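Local atomic coordinates of iron Super-Oxide Dismutase (Plasmodium knowlesi, PDB entry 2AWP), a protein that probably disposes of toxic superoxide radicals with an iron cofactor, converting them into hydrogen peroxide and molecular oxygen. Residues A[177-180]-A[181-185]; A[58-61]-A[62-66]. All blocks are in the same frame, centred on the assembly; numbering follows the deposited sequence.

Along the chain, interaction 2 (58-66) comes well before interaction 1 (177-185). Each is a short link between consecutive helices: interaction 2 runs from helix 53-59 into helix 62-79, in the alpha-hairpin domain, while interaction 1 leads from helix 172-179 towards helix 185-196, in the C-terminal domain. They sit on opposite sides of the chain's centre, with their own centres 30 Å apart and nearest atoms about 19 Å apart, so they do not touch. Both domains probably supply iron ligands: His74 lies farther along helix 62-79, and the side chain of Trp179 in interaction 1 is about 7 Å from that of Asp158.

Interaction 1 (A[177-180]-A[181-185]); sequences KAWW and NLVNW
Val183 lays its CG2 methyl over one face of the Trp179 indole, 3.5 Å from the centroid of the six-membered ring and 23° off the ring normal, a CH-pi contact. The methyl is displaced towards the ring's rim, and the packing is tight, with Val183 CG2 3.2 Å from Trp179 CZ3. Val183 CG2 also comes 3.7 Å from Trp180 CE3, so one branch of the valine serves two tryptophans. Val183 has CG1 anti to its backbone N (chi1 -176°), which turns CG2 to the indoles and leaves CG1 over a face of the Trp185 ring. Between the first two indoles the packing is edge against face: Trp179 CE3 stands over the centre of the Trp180 ring, 4.0 Å above its plane.

The carbonyls of Ala178 and Trp179 hold the turn of the chain. Ala178 O accepts twice from Asn181, from the backbone N at 3.0 Å and from side-chain ND2, also at 3.0 Å, both donors approaching the same face of the carbonyl. The second bond is rather bent, 139° at the hydrogen, but it folds the amide of this exposed asparagine back over the helix end. Trp179 O takes a straighter bond from Leu182 N at 2.9 Å and a weak one from Val183 N.

The polar ends of the other indoles are held from outside, Trp180 NE1 by Ser112 OG and Trp185 NE1 by Gly87 O. Trp179 touches Cys157 and Val183 touches Leu155, both on strand 151-158, the strand that ends at the probable iron ligand Asp158. This aromatic cluster therefore packs the turn between helices 172-179 and 185-196 against the sheet of the iron/manganese superoxide dismutase C-terminal domain.

Interaction 2 (A[58-61]-A[62-66]); sequences KEST and GAIFN
Thr61 O accepts two hydrogen bonds as the chain enters the first turn of helix 62-79, in the alpha-hairpin domain of the iron/manganese superoxide dismutase fold. Phe65 N gives one to Thr61 O, nearly straight at 168° but long, 3.3 Å, and weak. The other comes from a water 3.2 Å from Thr61 O, which in turn accepts from Ile64 N at 3.2 Å and so bridges the two backbone groups. One residue on, Asn66 N bonds to Gly62 O, the next step of the helical pattern. Gly62 has a positive phi, 64°, where the chain turns towards the helix.

Ser60, just past the end of helix 53-59, packs against Ile64 and Phe65. Ser60 OG sits between the backbone N and the carbonyl carbon (chi1 58°), bonds back to Ile56 O and lies 3.3 Å from Phe65 CA. Ile64 packs among apolar side chains that include Phe48, Ile56 and, on helix 21-43, Leu39, Leu42 and Ile43. Its CG2 branch closes against the serine, with Ile64 CG2 3.6 Å from Ser60 CB.

Interaction 1 (A[177-180]-A[181-185])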
loop_
_atom_site.group_PDB
_atom_site.type_symbol
_atom_site.label_atom_id
_atom_site.label_comp_id
_atom_site.label_asym_id
_atom_site.label_seq_id
_atom_site.Cartn_x
_atom_site.Cartn_y
_atom_site.Cartn_z
ATOM N N LYS A 177 -14.233 3.319 11.256
ATOM C CA LYS A 177 -15.289 3.511 12.245
ATOM C C LYS A 177 -14.754 3.387 13.684
ATOM O O LYS A 177 -15.076 4.207 14.547
ATOM C CB LYS A 177 -16.424 2.506 11.977
ATOM C CG LYS A 177 -17.751 2.850 12.629
ATOM C CD LYS A 177 -18.926 2.191 11.866
ATOM C CE LYS A 177 -19.507 3.118 10.810
ATOM N NZ LYS A 177 -20.457 4.175 11.346
ATOM N N ALA A 178 -13.935 2.368 13.936
ATOM C CA ALA A 178 -13.335 2.149 15.247
ATOM C C ALA A 178 -12.371 3.288 15.678
ATOM O O ALA A 178 -12.226 3.615 16.876
ATOM C CB ALA A 178 -12.626 0.785 15.264
ATOM N N TRP A 179 -11.717 3.875 14.682
ATOM C CA TRP A 179 -10.727 4.933 14.868
ATOM C C TRP A 179 -11.342 6.192 15.509
ATOM O O TRP A 179 -10.663 6.882 16.279
ATOM C CB TRP A 179 -10.095 5.267 13.521
ATOM C CG TRP A 179 -9.043 6.343 13.606
ATOM C CD1 TRP A 179 -7.717 6.175 13.922
ATOM C CD2 TRP A 179 -9.229 7.743 13.364
ATOM N NE1 TRP A 179 -7.066 7.389 13.889
ATOM C CE2 TRP A 179 -7.969 8.367 13.543
ATOM C CE3 TRP A 179 -10.339 8.534 13.009
ATOM C CZ2 TRP A 179 -7.783 9.746 13.380
ATOM C CZ3 TRP A 179 -10.147 9.903 12.844
ATOM C CH2 TRP A 179 -8.878 10.496 13.049
ATOM N N TRP A 180 -12.623 6.465 15.203
ATOM C CA TRP A 180 -13.374 7.558 15.839
ATOM C C TRP A 180 -13.416 7.465 17.372
ATOM O O TRP A 180 -13.504 8.486 18.063
ATOM C CB TRP A 180 -14.773 7.735 15.189
ATOM C CG TRP A 180 -14.625 8.185 13.729
ATOM C CD1 TRP A 180 -14.796 7.414 12.612
ATOM C CD2 TRP A 180 -14.201 9.482 13.255
ATOM N NE1 TRP A 180 -14.520 8.143 11.481
ATOM C CE2 TRP A 180 -14.164 9.415 11.836
ATOM C CE3 TRP A 180 -13.841 10.683 13.890
ATOM C CZ2 TRP A 180 -13.805 10.523 11.024
ATOM C CZ3 TRP A 180 -13.500 11.802 13.092
ATOM C CH2 TRP A 180 -13.482 11.706 11.675
ATOM N N ASN A 181 -13.249 6.252 17.914
ATOM C CA ASN A 181 -13.164 6.059 19.375
ATOM C C ASN A 181 -11.820 6.478 19.978
ATOM O O ASN A 181 -11.680 6.528 21.196
ATOM C CB ASN A 181 -13.410 4.597 19.726
ATOM C CG ASN A 181 -14.783 4.120 19.304
ATOM O OD1 ASN A 181 -15.781 4.580 19.834
ATOM N ND2 ASN A 181 -14.838 3.197 18.351
ATOM N N LEU A 182 -10.845 6.765 19.127
ATOM C CA LEU A 182 -9.450 7.004 19.545
ATOM C C LEU A 182 -8.936 8.417 19.275
ATOM O O LEU A 182 -7.958 8.846 19.906
ATOM C CB LEU A 182 -8.534 6.013 18.818
ATOM C CG LEU A 182 -8.798 4.506 18.985
ATOM C CD1 LEU A 182 -7.821 3.741 18.063
ATOM C CD2 LEU A 182 -8.660 4.052 20.460
ATOM N N VAL A 183 -9.613 9.134 18.374
ATOM C CA VAL A 183 -9.244 10.505 17.967
ATOM C C VAL A 183 -8.940 11.409 19.149
ATOM O O VAL A 183 -9.778 11.597 20.029
ATOM C CB VAL A 183 -10.365 11.223 17.141
ATOM C CG1 VAL A 183 -9.865 12.610 16.674
ATOM C CG2 VAL A 183 -10.760 10.422 15.979
ATOM N N ASN A 184 -7.749 11.997 19.135
ATOM C CA ASN A 184 -7.272 12.795 20.240
ATOM C C ASN A 184 -7.459 14.274 19.939
ATOM O O ASN A 184 -6.611 14.872 19.277
ATOM C CB ASN A 184 -5.784 12.517 20.429
ATOM C CG ASN A 184 -5.243 13.083 21.701
ATOM O OD1 ASN A 184 -5.768 14.058 22.244
ATOM N ND2 ASN A 184 -4.156 12.488 22.183
ATOM N N TRP A 185 -8.542 14.850 20.459
ATOM C CA TRP A 185 -8.865 16.268 20.244
ATOM C C TRP A 185 -7.911 17.195 20.978
ATOM O O TRP A 185 -7.695 18.320 20.540
ATOM C CB TRP A 185 -10.306 16.546 20.660
ATOM C CG TRP A 185 -11.289 15.689 19.909
ATOM C CD1 TRP A 185 -12.111 14.700 20.432
ATOM C CD2 TRP A 185 -11.538 15.713 18.507
ATOM N NE1 TRP A 185 -12.875 14.139 19.431
ATOM C CE2 TRP A 185 -12.548 14.743 18.242
ATOM C CE3 TRP A 185 -11.022 16.476 17.436
ATOM C CZ2 TRP A 185 -13.039 14.508 16.945
ATOM C CZ3 TRP A 185 -11.517 16.247 16.150
ATOM C CH2 TRP A 185 -12.526 15.278 15.921
#

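Interaction 2 (A[58-61]-A[62-66])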
loop_
_atom_site.group_PDB
_atom_site.type_symbol
_atom_site.label_atom_id
_atom_site.label_comp_id
_atom_site.label_asym_id
_atom_site.label_seq_id
_atom_site.Cartn_x
_atom_site.Cartn_y
_atom_site.Cartn_z
ATOM N N LYS A 58 11.315 17.872 4.477
ATOM C CA LYS A 58 11.109 19.024 3.595
ATOM C C LYS A 58 12.134 19.146 2.470
ATOM O O LYS A 58 11.839 19.718 1.416
ATOM C CB LYS A 58 11.067 20.325 4.408
ATOM C CG LYS A 58 9.752 20.519 5.168
ATOM C CD LYS A 58 9.795 21.605 6.251
ATOM C CE LYS A 58 9.746 23.034 5.669
ATOM N NZ LYS A 58 8.626 23.300 4.661
ATOM N N GLU A 59 13.330 18.605 2.660
ATOM C CA GLU A 59 14.395 18.826 1.678
ATOM C C GLU A 59 14.892 17.630 0.861
ATOM O O GLU A 59 15.775 17.801 0.029
ATOM C CB GLU A 59 15.601 19.467 2.356
ATOM C CG GLU A 59 15.306 20.771 3.047
ATOM C CD GLU A 59 16.452 21.218 3.960
ATOM O OE1 GLU A 59 17.621 20.963 3.632
ATOM O OE2 GLU A 59 16.167 21.812 5.017
ATOM N N SER A 60 14.391 16.428 1.123
ATOM C CA SER A 60 14.883 15.224 0.429
ATOM C C SER A 60 13.888 14.673 -0.601
ATOM O O SER A 60 12.779 15.172 -0.730
ATOM C CB SER A 60 15.166 14.135 1.443
ATOM O OG SER A 60 13.985 13.853 2.173
ATOM N N THR A 61 14.304 13.627 -1.317
ATOM C CA THR A 61 13.431 12.915 -2.264
ATOM C C THR A 61 13.811 11.424 -2.165
ATOM O O THR A 61 14.683 11.065 -1.390
ATOM C CB THR A 61 13.641 13.432 -3.715
ATOM O OG1 THR A 61 15.018 13.248 -4.066
ATOM C CG2 THR A 61 13.314 14.908 -3.819
ATOM N N GLY A 62 13.164 10.555 -2.939
ATOM C CA GLY A 62 13.583 9.154 -2.999
ATOM C C GLY A 62 13.428 8.420 -1.670
ATOM O O GLY A 62 12.522 8.725 -0.889
ATOM N N ALA A 63 14.307 7.452 -1.411
ATOM C CA ALA A 63 14.247 6.649 -0.201
ATOM C C ALA A 63 14.379 7.431 1.101
ATOM O O ALA A 63 13.738 7.079 2.106
ATOM C CB ALA A 63 15.276 5.493 -0.243
ATOM N N ILE A 64 15.221 8.468 1.091
ATOM C CA ILE A 64 15.422 9.324 2.286
ATOM C C ILE A 64 14.110 9.994 2.651
ATOM O O ILE A 64 13.678 9.930 3.789
ATOM C CB ILE A 64 16.581 10.378 2.114
ATOM C CG1 ILE A 64 17.944 9.687 2.101
ATOM C CG2 ILE A 64 16.570 11.409 3.279
ATOM C CD1 ILE A 64 19.074 10.640 1.530
ATOM N N PHE A 65 13.446 10.565 1.652
ATOM C CA PHE A 65 12.150 11.180 1.893
ATOM C C PHE A 65 11.147 10.160 2.404
ATOM O O PHE A 65 10.462 10.395 3.415
ATOM C CB PHE A 65 11.588 11.888 0.657
ATOM C CG PHE A 65 10.179 12.391 0.861
ATOM C CD1 PHE A 65 9.951 13.598 1.531
ATOM C CD2 PHE A 65 9.084 11.620 0.450
ATOM C CE1 PHE A 65 8.654 14.037 1.762
ATOM C CE2 PHE A 65 7.778 12.058 0.658
ATOM C CZ PHE A 65 7.559 13.256 1.307
ATOM N N ASN A 66 11.060 9.029 1.711
ATOM C CA ASN A 66 10.075 8.013 2.065
ATOM C C ASN A 66 10.212 7.618 3.540
ATOM O O ASN A 66 9.226 7.614 4.278
ATOM C CB ASN A 66 10.214 6.786 1.160
ATOM C CG ASN A 66 9.697 7.034 -0.259
ATOM O OD1 ASN A 66 8.951 7.984 -0.529
ATOM N ND2 ASN A 66 10.095 6.172 -1.165
HETATM O O HOH W 1 17.279 9.147 -1.201
#